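Local coordinates for protein nitrite oxidoreductase subunit A (Kuenenia stuttgartiensis, PDB 7B04) that holds a molybdenum atom, two MD1 molecules and an iron/sulfur cluster within a fold of the molybdopterin oxidoreductase family, at residues A357-I362 and N539-L544; L828-D833 and N843-R848. All blocks are in the same frame, centred on the assembly; numbering follows the deposited sequence.

Contact 1: residues A357-I362 and N539-L544; sequences ALFLGI and NRSYYL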
# COMPACT_ATOMS: atom_id res chain seq x y z
N ALA B 357 26.58 14.75 9.25
CA ALA B 357 28.00 14.43 9.33
C ALA B 357 28.47 13.68 8.09
O ALA B 357 29.55 13.97 7.56
CB ALA B 357 28.28 13.61 10.59
N LEU B 358 27.65 12.75 7.59
CA LEU B 358 28.06 11.94 6.44
C LEU B 358 28.35 12.81 5.23
O LEU B 358 29.39 12.67 4.58
CB LEU B 358 26.97 10.91 6.12
CG LEU B 358 27.23 10.04 4.88
CD1 LEU B 358 28.45 9.16 5.08
CD2 LEU B 358 26.00 9.21 4.54
N PHE B 359 27.44 13.73 4.91
CA PHE B 359 27.63 14.59 3.75
C PHE B 359 28.67 15.68 4.01
O PHE B 359 29.25 16.20 3.05
CB PHE B 359 26.30 15.21 3.32
CG PHE B 359 25.38 14.24 2.66
CD1 PHE B 359 25.46 14.01 1.30
CD2 PHE B 359 24.44 13.53 3.40
CE1 PHE B 359 24.61 13.10 0.68
CE2 PHE B 359 23.59 12.63 2.79
CZ PHE B 359 23.68 12.41 1.43
N LEU B 360 28.92 16.03 5.27
CA LEU B 360 30.05 16.90 5.58
C LEU B 360 31.36 16.18 5.32
O LEU B 360 32.31 16.78 4.80
CB LEU B 360 29.97 17.38 7.03
CG LEU B 360 28.92 18.43 7.38
CD1 LEU B 360 28.83 18.63 8.88
CD2 LEU B 360 29.22 19.74 6.68
N GLY B 361 31.44 14.90 5.68
CA GLY B 361 32.63 14.12 5.38
C GLY B 361 32.85 13.97 3.89
O GLY B 361 33.99 13.99 3.42
N ILE B 362 31.77 13.82 3.12
CA ILE B 362 31.90 13.72 1.67
C ILE B 362 32.29 15.07 1.08
O ILE B 362 33.06 15.15 0.12
CB ILE B 362 30.59 13.18 1.05
CG1 ILE B 362 30.32 11.76 1.56
CG2 ILE B 362 30.66 13.19 -0.46
CD1 ILE B 362 28.95 11.24 1.19
N ASN B 539 19.03 19.11 5.57
CA ASN B 539 18.67 19.54 4.23
C ASN B 539 19.72 20.49 3.66
O ASN B 539 20.08 20.41 2.48
CB ASN B 539 17.29 20.19 4.23
CG ASN B 539 16.23 19.26 4.76
OD1 ASN B 539 15.61 19.54 5.78
ND2 ASN B 539 16.02 18.14 4.09
N ARG B 540 20.23 21.40 4.50
CA ARG B 540 21.36 22.22 4.09
C ARG B 540 22.56 21.34 3.76
O ARG B 540 23.29 21.61 2.80
CB ARG B 540 21.71 23.21 5.19
CG ARG B 540 20.65 24.27 5.43
CD ARG B 540 20.93 25.04 6.70
NE ARG B 540 22.18 25.80 6.60
CZ ARG B 540 22.79 26.36 7.64
NH1 ARG B 540 22.27 26.27 8.85
NH2 ARG B 540 23.92 27.03 7.46
N SER B 541 22.77 20.28 4.54
CA SER B 541 23.85 19.34 4.26
C SER B 541 23.67 18.65 2.91
O SER B 541 24.65 18.27 2.27
CB SER B 541 23.95 18.32 5.39
OG SER B 541 24.87 17.28 5.08
N TYR B 542 22.42 18.48 2.47
CA TYR B 542 22.12 17.75 1.25
C TYR B 542 22.44 18.52 -0.03
O TYR B 542 22.34 17.95 -1.12
CB TYR B 542 20.65 17.33 1.24
CG TYR B 542 20.32 16.32 2.32
CD1 TYR B 542 21.30 15.50 2.85
CD2 TYR B 542 19.02 16.19 2.80
CE1 TYR B 542 21.01 14.58 3.83
CE2 TYR B 542 18.72 15.26 3.78
CZ TYR B 542 19.72 14.46 4.30
OH TYR B 542 19.43 13.54 5.27
N TYR B 543 22.83 19.80 0.07
CA TYR B 543 23.26 20.55 -1.11
C TYR B 543 24.77 20.66 -1.24
O TYR B 543 25.25 20.95 -2.34
CB TYR B 543 22.66 21.97 -1.10
CG TYR B 543 21.25 22.08 -1.64
CD1 TYR B 543 20.27 21.16 -1.29
CD2 TYR B 543 20.89 23.10 -2.52
CE1 TYR B 543 18.98 21.26 -1.78
CE2 TYR B 543 19.61 23.21 -3.02
CZ TYR B 543 18.65 22.28 -2.65
OH TYR B 543 17.37 22.37 -3.13
N LEU B 544 25.52 20.45 -0.16
CA LEU B 544 26.97 20.65 -0.20
C LEU B 544 27.65 19.84 -1.29
O LEU B 544 28.40 20.43 -2.09
CB LEU B 544 27.57 20.37 1.18
CG LEU B 544 27.31 21.42 2.26
CD1 LEU B 544 27.77 20.91 3.61
CD2 LEU B 544 28.00 22.73 1.91

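Contact 2: residues L828-D833 and N843-R848; sequences LQAYND and NFIVHR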
# COMPACT_ATOMS: atom_id res chain seq x y z
N LEU B 828 23.09 29.80 -3.99
CA LEU B 828 22.88 28.64 -3.11
C LEU B 828 23.71 28.94 -1.86
O LEU B 828 24.87 29.20 -2.04
CB LEU B 828 23.42 27.41 -3.83
CG LEU B 828 22.73 27.05 -5.13
CD1 LEU B 828 23.44 25.91 -5.82
CD2 LEU B 828 21.28 26.70 -4.90
N GLN B 829 23.15 28.80 -0.67
CA GLN B 829 23.91 29.18 0.54
C GLN B 829 24.31 27.99 1.40
O GLN B 829 23.47 27.18 1.73
CB GLN B 829 23.11 30.21 1.34
CG GLN B 829 22.45 31.27 0.48
CD GLN B 829 22.36 32.60 1.17
OE1 GLN B 829 22.28 33.64 0.54
NE2 GLN B 829 22.37 32.59 2.48
N ALA B 830 25.59 27.92 1.74
CA ALA B 830 26.15 26.93 2.67
C ALA B 830 26.34 27.57 4.04
O ALA B 830 26.85 26.90 4.91
CB ALA B 830 27.42 26.37 2.12
N TYR B 831 26.02 28.86 4.15
CA TYR B 831 26.22 29.68 5.37
C TYR B 831 25.02 30.59 5.59
O TYR B 831 24.46 31.03 4.61
CB TYR B 831 27.46 30.55 5.19
CG TYR B 831 28.01 31.09 6.48
CD1 TYR B 831 28.62 30.25 7.39
CD2 TYR B 831 27.88 32.43 6.81
CE1 TYR B 831 29.10 30.72 8.59
CE2 TYR B 831 28.36 32.90 8.01
CZ TYR B 831 28.97 32.05 8.90
OH TYR B 831 29.42 32.49 10.10
N ASN B 832 24.64 30.83 6.84
CA ASN B 832 23.50 31.75 7.15
C ASN B 832 23.97 32.74 8.22
O ASN B 832 24.30 32.29 9.30
CB ASN B 832 22.23 30.96 7.46
CG ASN B 832 21.55 30.36 6.25
OD1 ASN B 832 21.82 29.24 5.86
ND2 ASN B 832 20.65 31.10 5.64
N ASP B 833 23.93 34.05 7.94
CA ASP B 833 24.48 35.03 8.88
C ASP B 833 23.41 35.72 9.71
O ASP B 833 23.73 36.66 10.45
CB ASP B 833 25.32 36.07 8.14
CG ASP B 833 24.52 36.87 7.12
OD1 ASP B 833 23.34 36.55 6.90
OD2 ASP B 833 25.09 37.82 6.55
N ASN B 843 25.21 28.76 12.18
CA ASN B 843 25.59 29.55 11.01
C ASN B 843 26.28 28.69 9.96
O ASN B 843 26.03 28.84 8.76
CB ASN B 843 26.48 30.72 11.43
CG ASN B 843 27.68 30.28 12.24
OD1 ASN B 843 27.91 29.09 12.45
ND2 ASN B 843 28.46 31.25 12.71
N PHE B 844 27.14 27.78 10.40
CA PHE B 844 27.74 26.78 9.53
C PHE B 844 26.84 25.55 9.46
O PHE B 844 26.03 25.29 10.35
CB PHE B 844 29.12 26.37 10.04
CG PHE B 844 30.19 27.38 9.77
CD1 PHE B 844 30.82 27.44 8.54
CD2 PHE B 844 30.58 28.27 10.76
CE1 PHE B 844 31.81 28.37 8.29
CE2 PHE B 844 31.58 29.20 10.52
CZ PHE B 844 32.19 29.25 9.29
N ILE B 845 27.00 24.79 8.38
CA ILE B 845 26.34 23.49 8.26
C ILE B 845 27.12 22.53 9.15
O ILE B 845 28.17 22.02 8.77
CB ILE B 845 26.26 23.01 6.81
CG1 ILE B 845 25.40 23.97 5.98
CG2 ILE B 845 25.70 21.60 6.75
CD1 ILE B 845 25.48 23.72 4.49
N VAL B 846 26.60 22.28 10.35
CA VAL B 846 27.27 21.48 11.36
C VAL B 846 26.38 20.30 11.71
O VAL B 846 25.16 20.35 11.55
CB VAL B 846 27.60 22.33 12.61
CG1 VAL B 846 26.32 22.72 13.35
CG2 VAL B 846 28.57 21.60 13.54
N HIS B 847 27.00 19.22 12.18
CA HIS B 847 26.26 18.08 12.69
C HIS B 847 25.91 18.31 14.15
O HIS B 847 26.76 18.72 14.95
CB HIS B 847 27.07 16.78 12.55
CG HIS B 847 26.40 15.60 13.17
ND1 HIS B 847 26.58 15.26 14.50
CD2 HIS B 847 25.54 14.69 12.66
CE1 HIS B 847 25.87 14.18 14.77
NE2 HIS B 847 25.23 13.81 13.67
N ARG B 848 24.66 18.04 14.50
CA ARG B 848 24.19 18.17 15.87
C ARG B 848 23.37 16.95 16.25
O ARG B 848 22.62 16.42 15.42
CB ARG B 848 23.34 19.44 16.06
CG ARG B 848 24.10 20.74 15.84
CD ARG B 848 23.22 21.94 16.15
NE ARG B 848 22.89 22.03 17.57
CZ ARG B 848 22.11 22.96 18.10
NH1 ARG B 848 21.87 22.96 19.40
NH2 ARG B 848 21.58 23.90 17.33

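Contact 1: residues A357-I362 and N539-L544
Phe359 and Tyr542 meet as an offset edge-to-face pair that ties helix 355-368 to segment 539-544, in an alpha/beta region built on a five-stranded parallel sheet with the Rossmann-like strand order 3-2-1-4-5. Tyr542 presents the CD1-CE1 edge of its ring to one face of Phe359, near the rim and not over the centre, with the planes inclined at 75°. The closest atoms are Phe359 CE2 and Tyr542 CE1 at 3.4 Å. Flat aromatic side chains suit this place because the face of one receives the C-H edge of the other. The CB of Tyr542 points away from helix 355-368, but chi1 of -66°, with CG beside the backbone N, brings the ring back toward Phe359. Its hydroxyl also makes a weak hydrogen bond to Asp355 OD1, and Tyr525 adds a further aromatic neighbour.

Ser541 is the small residue where the backbones come nearest, its CA 6.1 Å from that of Phe359. With OG anti to the backbone N (chi1 172°), the hydroxyl lies beside CB of Phe359 and reaches Thr356 O, so that this buried group has a polar partner, though a weak one. Phe359 also packs on Ile523 of strand 521-525, which joins the helix pair to the sheet. The side chain of Tyr542 lies about 5 Å from a bound MD1. Beyond Ser541 two leucines, whose branched apolar ends suit a buried seam, close the contact, Leu360 CD2 meeting Leu544 CD1 at 3.6 Å.

Contact 2: residues L828-D833 and N843-R848
The chain segments before and after helix 835-840 come back side by side here, with Tyr831 on the way in facing Phe844 on the way out. Their rings form a T-shaped (edge-to-face) pair: the CE1 corner of Tyr831 stands over the centre of the Phe844 ring, 3.3 Å above its plane. The ring planes meet at 69°, and the phenylalanine offers a wholly apolar face to the C-H edge. Although CB of Phe844 points away from segment 828-833, chi1 of -76° sets CG beside the backbone N and lets the ring turn its face to the tyrosine. Tyrosine suits the incoming side because its edge serves the stack while its hydroxyl is hydrogen-bonded to Leu392 O.

The backbones are joined next to this stack by Asn832 N, which donates to Asn843 O over 3.1 Å, in the carbonyl plane and on a lone pair. Farther along, the outgoing segment runs into a short, weakly bonded strand at about 847-848, where His847 pairs through its backbone with Val862 of strand 860-862. Asn843 runs alongside Tyr831 with its amide 33° from the ring plane. Asparagine suits this turn because its short side chain lets OD1 take the N-H of Phe844, a bent bond that probably keeps the amide folded against its own backbone.

Farther from the stack, Ile845 lies along Ala830, its CG1 3.4 Å from Ala830 O. The small methyl of Ala830 lets the long arm of Ile845 lie close, CD1 coming 4.1 Å from Ala830 CB, with Leu544 touching both side chains.

Both segments of contact 1 precede those of contact 2 in sequence, yet the two centres are only about 10 Å apart, in one buried region. Helices 535-541 and 544-548 are the shared element: one side packs on helix 355-368, while Arg540 and Leu544 reach the loops around helix 835-840. Arg540 NH2 lies 3.1 Å from Asn843 O, a probable hydrogen bond that gives this carbonyl a second donor, and Leu360 CD2 packs 3.3 Å from Ile845 O. The later 828-848 part of the chain is thus fastened onto the alpha/beta region whose Tyr542 lies close to MD1.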